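Local coordinates for ribose-phosphate pyrophosphokinase (Thermus thermophilus, PDB 7PN0), which probably catalyses the transfer of diphosphate from ATP to ribose 5-phosphate, giving phosphoribosyl diphosphate (PRPP) and AMP, at residues E45-E49 with G50-I54; L144-E147 with P148-N152; E301-S304 with S305-T308. All coordinates share one frame; numbering follows the deposited sequence.

Overall arrangement
These are three short local contacts, a beta turn, a helix start and a 3-10 turn, that come in this order along the chain, each beside a sulfate. Contacts 1 and 2 adjoin strands of the same five-stranded parallel sheet: contact 1 leads into strand 51-55, second from one end of the sheet and next to strand 3-7, and contact 2 leaves strand 141-144 at the other end. Their centres lie about 30 Å apart. Contact 3 follows helix 287-299 and touches contact 2, with centres about 13 Å apart. Contacts 1 and 3 do not touch within a chain, their centres being about 24 Å apart. Contacts 1 and 3 of different subunits nevertheless share an anion site, where Ser46, Arg48, Ser302 and Ser304 bind one sulfate.

Contact 1. Residues E45-E49 with G50-I54. With SO4 (sulfate ion), chain E.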
loop_
_atom_site.group_PDB
_atom_site.type_symbol
_atom_site.label_atom_id
_atom_site.label_comp_id
_atom_site.label_asym_id
_atom_site.label_seq_id
_atom_site.Cartn_x
_atom_site.Cartn_y
_atom_site.Cartn_z
ATOM N N GLU A 45 -25.467 14.891 -9.999
ATOM C CA GLU A 45 -26.335 13.686 -9.940
ATOM C C GLU A 45 -25.523 12.447 -9.569
ATOM O O GLU A 45 -24.289 12.475 -9.634
ATOM C CB GLU A 45 -27.061 13.478 -11.264
ATOM C CG GLU A 45 -28.037 14.617 -11.635
ATOM C CD GLU A 45 -29.255 14.884 -10.749
ATOM O OE1 GLU A 45 -29.805 16.019 -10.853
ATOM O OE2 GLU A 45 -29.669 13.995 -9.946
ATOM N N SER A 46 -26.228 11.384 -9.189
ATOM C CA SER A 46 -25.585 10.110 -8.755
ATOM C C SER A 46 -24.743 9.565 -9.900
ATOM O O SER A 46 -25.170 9.661 -11.030
ATOM C CB SER A 46 -26.608 9.124 -8.294
ATOM O OG SER A 46 -25.982 7.923 -7.975
ATOM N N LEU A 47 -23.539 9.068 -9.601
ATOM C CA LEU A 47 -22.765 8.245 -10.570
ATOM C C LEU A 47 -22.465 6.887 -9.936
ATOM O O LEU A 47 -21.515 6.219 -10.358
ATOM C CB LEU A 47 -21.534 9.040 -11.010
ATOM C CG LEU A 47 -20.723 9.656 -9.875
ATOM C CD1 LEU A 47 -20.321 8.569 -8.909
ATOM C CD2 LEU A 47 -19.479 10.400 -10.386
ATOM N N ARG A 48 -23.249 6.511 -8.912
ATOM C CA ARG A 48 -23.083 5.262 -8.139
ATOM C C ARG A 48 -23.055 4.054 -9.081
ATOM O O ARG A 48 -23.955 3.939 -9.937
ATOM C CB ARG A 48 -24.215 5.123 -7.121
ATOM C CG ARG A 48 -23.988 4.008 -6.115
ATOM C CD ARG A 48 -25.044 3.996 -5.038
ATOM N NE ARG A 48 -24.918 5.150 -4.145
ATOM C CZ ARG A 48 -24.285 5.140 -2.992
ATOM N NH1 ARG A 48 -23.650 4.052 -2.584
ATOM N NH2 ARG A 48 -24.295 6.224 -2.248
ATOM N N GLU A 49 -22.037 3.199 -8.933
ATOM C CA GLU A 49 -21.787 1.962 -9.721
ATOM C C GLU A 49 -21.652 2.314 -11.200
ATOM O O GLU A 49 -21.770 1.396 -12.052
ATOM C CB GLU A 49 -22.791 0.846 -9.427
ATOM C CG GLU A 49 -22.920 0.548 -7.953
ATOM C CD GLU A 49 -21.635 0.133 -7.235
ATOM O OE1 GLU A 49 -21.340 0.664 -6.081
ATOM O OE2 GLU A 49 -20.839 -0.567 -7.888
ATOM N N GLY A 50 -21.243 3.556 -11.473
ATOM C CA GLY A 50 -20.994 4.027 -12.850
ATOM C C GLY A 50 -19.609 3.659 -13.322
ATOM O O GLY A 50 -18.722 3.463 -12.476
ATOM N N ASP A 51 -19.451 3.523 -14.641
ATOM C CA ASP A 51 -18.149 3.445 -15.327
ATOM C C ASP A 51 -17.837 4.856 -15.773
ATOM O O ASP A 51 -18.464 5.347 -16.773
ATOM C CB ASP A 51 -18.224 2.409 -16.444
ATOM C CG ASP A 51 -16.896 1.916 -16.956
ATOM O OD1 ASP A 51 -15.870 2.207 -16.328
ATOM O OD2 ASP A 51 -16.915 1.189 -17.988
ATOM N N VAL A 52 -17.059 5.547 -14.950
ATOM C CA VAL A 52 -16.945 7.004 -15.079
ATOM C C VAL A 52 -15.612 7.358 -15.714
ATOM O O VAL A 52 -14.555 6.790 -15.368
ATOM C CB VAL A 52 -17.299 7.802 -13.806
ATOM C CG1 VAL A 52 -18.047 7.092 -12.736
ATOM C CG2 VAL A 52 -16.351 8.907 -13.401
ATOM N N PHE A 53 -15.690 8.260 -16.674
ATOM C CA PHE A 53 -14.578 8.739 -17.514
ATOM C C PHE A 53 -14.511 10.252 -17.334
ATOM O O PHE A 53 -15.500 11.015 -17.590
ATOM C CB PHE A 53 -14.820 8.365 -18.985
ATOM C CG PHE A 53 -14.764 6.887 -19.236
ATOM C CD1 PHE A 53 -15.837 6.066 -18.940
ATOM C CD2 PHE A 53 -13.577 6.288 -19.644
ATOM C CE1 PHE A 53 -15.759 4.692 -19.099
ATOM C CE2 PHE A 53 -13.508 4.910 -19.817
ATOM C CZ PHE A 53 -14.605 4.122 -19.553
ATOM N N ILE A 54 -13.356 10.737 -16.932
ATOM C CA ILE A 54 -13.246 12.186 -16.615
ATOM C C ILE A 54 -12.217 12.729 -17.567
ATOM O O ILE A 54 -11.083 12.243 -17.524
ATOM C CB ILE A 54 -12.879 12.452 -15.159
ATOM C CG1 ILE A 54 -13.921 11.915 -14.195
ATOM C CG2 ILE A 54 -12.549 13.910 -14.904
ATOM C CD1 ILE A 54 -13.286 11.532 -12.887
HETATM S S SO4 E . -25.894 8.838 -4.483
HETATM O O1 SO4 E . -25.802 7.737 -5.335
HETATM O O2 SO4 E . -27.007 9.673 -4.867
HETATM O O3 SO4 E . -26.114 8.413 -3.133
HETATM O O4 SO4 E . -24.686 9.637 -4.576
#
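A type II beta turn from Leu47 to Gly50 leads into strand 51-55. Its closing bond runs from Gly50 N to Leu47 O at 2.9 Å. Glu49 takes a positive phi of 59° in this turn. Beyond the turn, Leu47 CD2 meets Val52 CG1 at 4.3 Å, a light apolar touch. Just before it, Ser46 OG accepts from Arg48 N at 3.2 Å and forms an ST turn. The same hydroxyl donates to sulfate O1 at 2.7 Å. Arg48 bends at chi3 (-70°) and presents one guanidinium edge to the sulfate, whose sulfur lies in the guanidinium plane. Arg48 NE donates to O1 at 3.0 Å along a nearly straight bond (165°). Arg48 NH2 donates to O3, also at 3.0 Å. Two neighbouring N-H groups thus grip two oxygens and fix the turn of the guanidinium. Arg48 NH2 also forms a salt bridge with Asp142 of a second subunit, and Glu49 pairs with Arg83 of that subunit. Ser302 and Ser304 of the second subunit and Arg103 of a third complete the sulfate site. This resembles the regulatory phosphate site at subunit interfaces of related PRPP synthases.

Contact 2. Residues L144-E147 with P148-N152. With SO4 (sulfate ion), chain F.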
loop_
_atom_site.group_PDB
_atom_site.type_symbol
_atom_site.label_atom_id
_atom_site.label_comp_id
_atom_site.label_asym_id
_atom_site.label_seq_id
_atom_site.Cartn_x
_atom_site.Cartn_y
_atom_site.Cartn_z
ATOM N N LEU A 144 -3.459 5.884 -27.072
ATOM C CA LEU A 144 -3.939 6.003 -28.477
ATOM C C LEU A 144 -2.833 6.650 -29.320
ATOM O O LEU A 144 -2.131 7.555 -28.830
ATOM C CB LEU A 144 -5.203 6.864 -28.496
ATOM C CG LEU A 144 -6.404 6.355 -27.710
ATOM C CD1 LEU A 144 -7.586 7.292 -27.850
ATOM C CD2 LEU A 144 -6.792 4.945 -28.099
ATOM N N SER A 145 -2.747 6.252 -30.588
ATOM C CA SER A 145 -1.850 6.851 -31.594
ATOM C C SER A 145 -2.623 7.845 -32.473
ATOM O O SER A 145 -3.776 7.514 -32.874
ATOM C CB SER A 145 -1.265 5.778 -32.439
ATOM O OG SER A 145 -0.460 6.353 -33.462
ATOM N N ALA A 146 -1.999 8.975 -32.780
ATOM C CA ALA A 146 -2.477 9.975 -33.778
ATOM C C ALA A 146 -1.964 9.627 -35.174
ATOM O O ALA A 146 -2.361 10.335 -36.113
ATOM C CB ALA A 146 -2.048 11.361 -33.414
ATOM N N GLU A 147 -1.165 8.570 -35.325
ATOM C CA GLU A 147 -0.578 8.223 -36.644
ATOM C C GLU A 147 -1.657 8.200 -37.736
ATOM O O GLU A 147 -1.471 8.820 -38.773
ATOM C CB GLU A 147 0.128 6.869 -36.615
ATOM C CG GLU A 147 1.555 6.905 -36.075
ATOM C CD GLU A 147 2.264 5.560 -36.221
ATOM O OE1 GLU A 147 1.896 4.778 -37.122
ATOM O OE2 GLU A 147 3.185 5.305 -35.438
ATOM N N PRO A 148 -2.779 7.445 -37.613
ATOM C CA PRO A 148 -3.744 7.371 -38.712
ATOM C C PRO A 148 -4.377 8.738 -39.022
ATOM O O PRO A 148 -4.561 9.051 -40.196
ATOM C CB PRO A 148 -4.774 6.335 -38.231
ATOM C CG PRO A 148 -4.000 5.517 -37.205
ATOM C CD PRO A 148 -3.125 6.532 -36.521
ATOM N N VAL A 149 -4.657 9.564 -37.998
ATOM C CA VAL A 149 -5.394 10.832 -38.234
ATOM C C VAL A 149 -4.429 11.808 -38.916
ATOM O O VAL A 149 -4.880 12.576 -39.827
ATOM C CB VAL A 149 -6.001 11.405 -36.937
ATOM C CG1 VAL A 149 -6.452 12.843 -37.122
ATOM C CG2 VAL A 149 -7.193 10.573 -36.453
ATOM N N ILE A 150 -3.152 11.804 -38.527
ATOM C CA ILE A 150 -2.129 12.756 -39.083
ATOM C C ILE A 150 -1.818 12.359 -40.531
ATOM O O ILE A 150 -1.732 13.266 -41.411
ATOM C CB ILE A 150 -0.868 12.789 -38.200
ATOM C CG1 ILE A 150 -1.170 13.479 -36.869
ATOM C CG2 ILE A 150 0.326 13.424 -38.918
ATOM C CD1 ILE A 150 -0.003 13.585 -35.938
ATOM N N ALA A 151 -1.638 11.074 -40.793
ATOM C CA ALA A 151 -1.382 10.577 -42.166
ATOM C C ALA A 151 -2.609 10.887 -43.071
ATOM O O ALA A 151 -2.429 11.360 -44.210
ATOM C CB ALA A 151 -1.027 9.114 -42.105
ATOM N N ASN A 152 -3.828 10.707 -42.587
ATOM C CA ASN A 152 -5.064 11.043 -43.348
ATOM C C ASN A 152 -5.047 12.525 -43.743
ATOM O O ASN A 152 -5.334 12.870 -44.932
ATOM C CB ASN A 152 -6.328 10.693 -42.570
ATOM C CG ASN A 152 -7.586 10.930 -43.391
ATOM O OD1 ASN A 152 -7.865 10.155 -44.291
ATOM N ND2 ASN A 152 -8.326 11.987 -43.089
HETATM S S SO4 F . 1.960 8.486 -31.753
HETATM O O1 SO4 F . 1.683 7.091 -31.990
HETATM O O2 SO4 F . 0.697 9.193 -31.748
HETATM O O3 SO4 F . 2.817 9.033 -32.833
HETATM O O4 SO4 F . 2.585 8.650 -30.485
HETATM O O HOH W 1 -5.227 8.669 -35.071
#
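The chain enters helix 147-157 at Glu147, and Ala146 O takes the first bond, from Ile150 N at 2.9 Å. One residue on, Ala151 N donates to Glu147 O at 3.0 Å. A water joins Ser145 O to Val149 N, and so ties the incoming loop to the first turn. Ser145 OG accepts from Glu147 N at 3.0 Å, a capping bond at the helix start. A chi1 of 177° sets OG opposite the backbone N, where the hydroxyl also reaches the sulfate and donates to O1 at 2.7 Å. Ala146 N donates to sulfate O2 at 2.9 Å. The helix start may add to the attraction for the anion, which Thr127 and Arg175 also bind. Replacing Ser145 by an alanine would probably leave Glu147 N without its cap and sulfate O1 without this donor. Ala146 CB packs against Ile150 CD1 at 3.9 Å. The extended chain of Glu147 brings OE1 to a salt bridge with Arg182 NE on helix 173-183. Ala151 packs on Leu179 of that helix. Leu144, last in strand 141-144, touches Leu124 and Met126 of strand 122-126 and Phe290 and Ala293 of helix 287-299.

Contact 3. Residues E301-S304 with S305-T308; sequences ESVS and SLFT. With SO4 (sulfate ion), chain B.
Phe307 carries the aromatic ring of this turn, but meets Ser304 through CB, which lies 3.5 Å from Ser304 O. CG is anti to the backbone N (chi1 -174°), and the ring leads away from residues 301-304. Ring atom CE1 comes 3.4 Å from Ser145 OG, and CZ packs near Glu147. The turn itself is held by 3-10 hydrogen bonds, i to i+3. Leu306 N donates to Val303 O at 2.9 Å, and Phe307 N to Ser304 O at 3.1 Å. Three bonds meet at Ser302 OG. It accepts from Ser305 OG at 2.9 Å and from Ser305 N at 3.1 Å. Its own proton goes to sulfate O2 at 2.7 Å. Ser304 N donates to sulfate O3 along a nearly straight bond (164°). Ser305 thus holds Ser302 OG, which with Ser304 N binds the anion. Ser46 and Arg48 of one neighbouring subunit and Arg103 of another share this sulfate, consistent with an interface anion site as in related PRPP synthases. Within the chain, Leu306 touches Glu292 and Arg296 of helix 287-299. At the other end, Thr308 rests on Pro148 of helix 147-157.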
loop_
_atom_site.group_PDB
_atom_site.type_symbol
_atom_site.label_atom_id
_atom_site.label_comp_id
_atom_site.label_asym_id
_atom_site.label_seq_id
_atom_site.Cartn_x
_atom_site.Cartn_y
_atom_site.Cartn_z
ATOM N N GLU A 301 -14.035 -4.477 -25.415
ATOM C CA GLU A 301 -13.664 -4.740 -26.824
ATOM C C GLU A 301 -12.240 -4.235 -27.056
ATOM O O GLU A 301 -11.675 -3.506 -26.199
ATOM C CB GLU A 301 -14.681 -4.077 -27.753
ATOM C CG GLU A 301 -16.083 -4.676 -27.644
ATOM C CD GLU A 301 -17.134 -3.882 -28.422
ATOM O OE1 GLU A 301 -16.805 -2.841 -28.953
ATOM O OE2 GLU A 301 -18.288 -4.296 -28.432
ATOM N N SER A 302 -11.669 -4.547 -28.204
ATOM C CA SER A 302 -10.232 -4.320 -28.467
ATOM C C SER A 302 -9.955 -2.837 -28.772
ATOM O O SER A 302 -10.312 -2.344 -29.885
ATOM C CB SER A 302 -9.743 -5.204 -29.575
ATOM O OG SER A 302 -8.406 -4.862 -29.886
ATOM N N VAL A 303 -9.326 -2.127 -27.850
ATOM C CA VAL A 303 -8.774 -0.768 -28.101
ATOM C C VAL A 303 -7.584 -0.894 -29.066
ATOM O O VAL A 303 -7.464 -0.045 -29.977
ATOM C CB VAL A 303 -8.440 -0.040 -26.784
ATOM C CG1 VAL A 303 -7.828 1.343 -27.009
ATOM C CG2 VAL A 303 -9.655 0.093 -25.895
ATOM N N SER A 304 -6.727 -1.915 -28.949
ATOM C CA SER A 304 -5.538 -2.095 -29.834
ATOM C C SER A 304 -5.947 -2.118 -31.316
ATOM O O SER A 304 -5.173 -1.640 -32.130
ATOM C CB SER A 304 -4.770 -3.343 -29.517
ATOM O OG SER A 304 -4.405 -3.284 -28.162
ATOM N N SER A 305 -7.130 -2.637 -31.639
ATOM C CA SER A 305 -7.623 -2.743 -33.042
ATOM C C SER A 305 -7.828 -1.353 -33.662
ATOM O O SER A 305 -7.898 -1.262 -34.899
ATOM C CB SER A 305 -8.857 -3.560 -33.084
ATOM O OG SER A 305 -8.488 -4.872 -32.752
ATOM N N LEU A 306 -7.919 -0.302 -32.850
ATOM C CA LEU A 306 -8.131 1.088 -33.339
ATOM C C LEU A 306 -6.856 1.584 -34.009
ATOM O O LEU A 306 -6.888 2.612 -34.668
ATOM C CB LEU A 306 -8.556 2.001 -32.176
ATOM C CG LEU A 306 -9.949 1.736 -31.620
ATOM C CD1 LEU A 306 -10.183 2.587 -30.386
ATOM C CD2 LEU A 306 -11.035 2.000 -32.681
ATOM N N PHE A 307 -5.731 0.918 -33.793
ATOM C CA PHE A 307 -4.464 1.277 -34.465
ATOM C C PHE A 307 -4.461 0.559 -35.818
ATOM O O PHE A 307 -4.072 -0.626 -35.916
ATOM C CB PHE A 307 -3.246 0.918 -33.613
ATOM C CG PHE A 307 -1.938 1.383 -34.173
ATOM C CD1 PHE A 307 -1.669 2.732 -34.302
ATOM C CD2 PHE A 307 -0.971 0.474 -34.584
ATOM C CE1 PHE A 307 -0.454 3.174 -34.798
ATOM C CE2 PHE A 307 0.252 0.918 -35.061
ATOM C CZ PHE A 307 0.521 2.267 -35.147
ATOM N N THR A 308 -4.935 1.270 -36.825
ATOM C CA THR A 308 -5.010 0.768 -38.202
ATOM C C THR A 308 -3.602 0.948 -38.770
ATOM O O THR A 308 -2.889 1.948 -38.570
ATOM C CB THR A 308 -6.155 1.482 -38.923
ATOM O OG1 THR A 308 -5.937 2.891 -38.783
ATOM C CG2 THR A 308 -7.500 1.067 -38.360
HETATM S S SO4 B . -6.979 -5.004 -26.362
HETATM O O1 SO4 B . -8.129 -5.387 -25.671
HETATM O O2 SO4 B . -6.988 -5.566 -27.692
HETATM O O3 SO4 B . -6.921 -3.578 -26.493
HETATM O O4 SO4 B . -5.802 -5.502 -25.677
#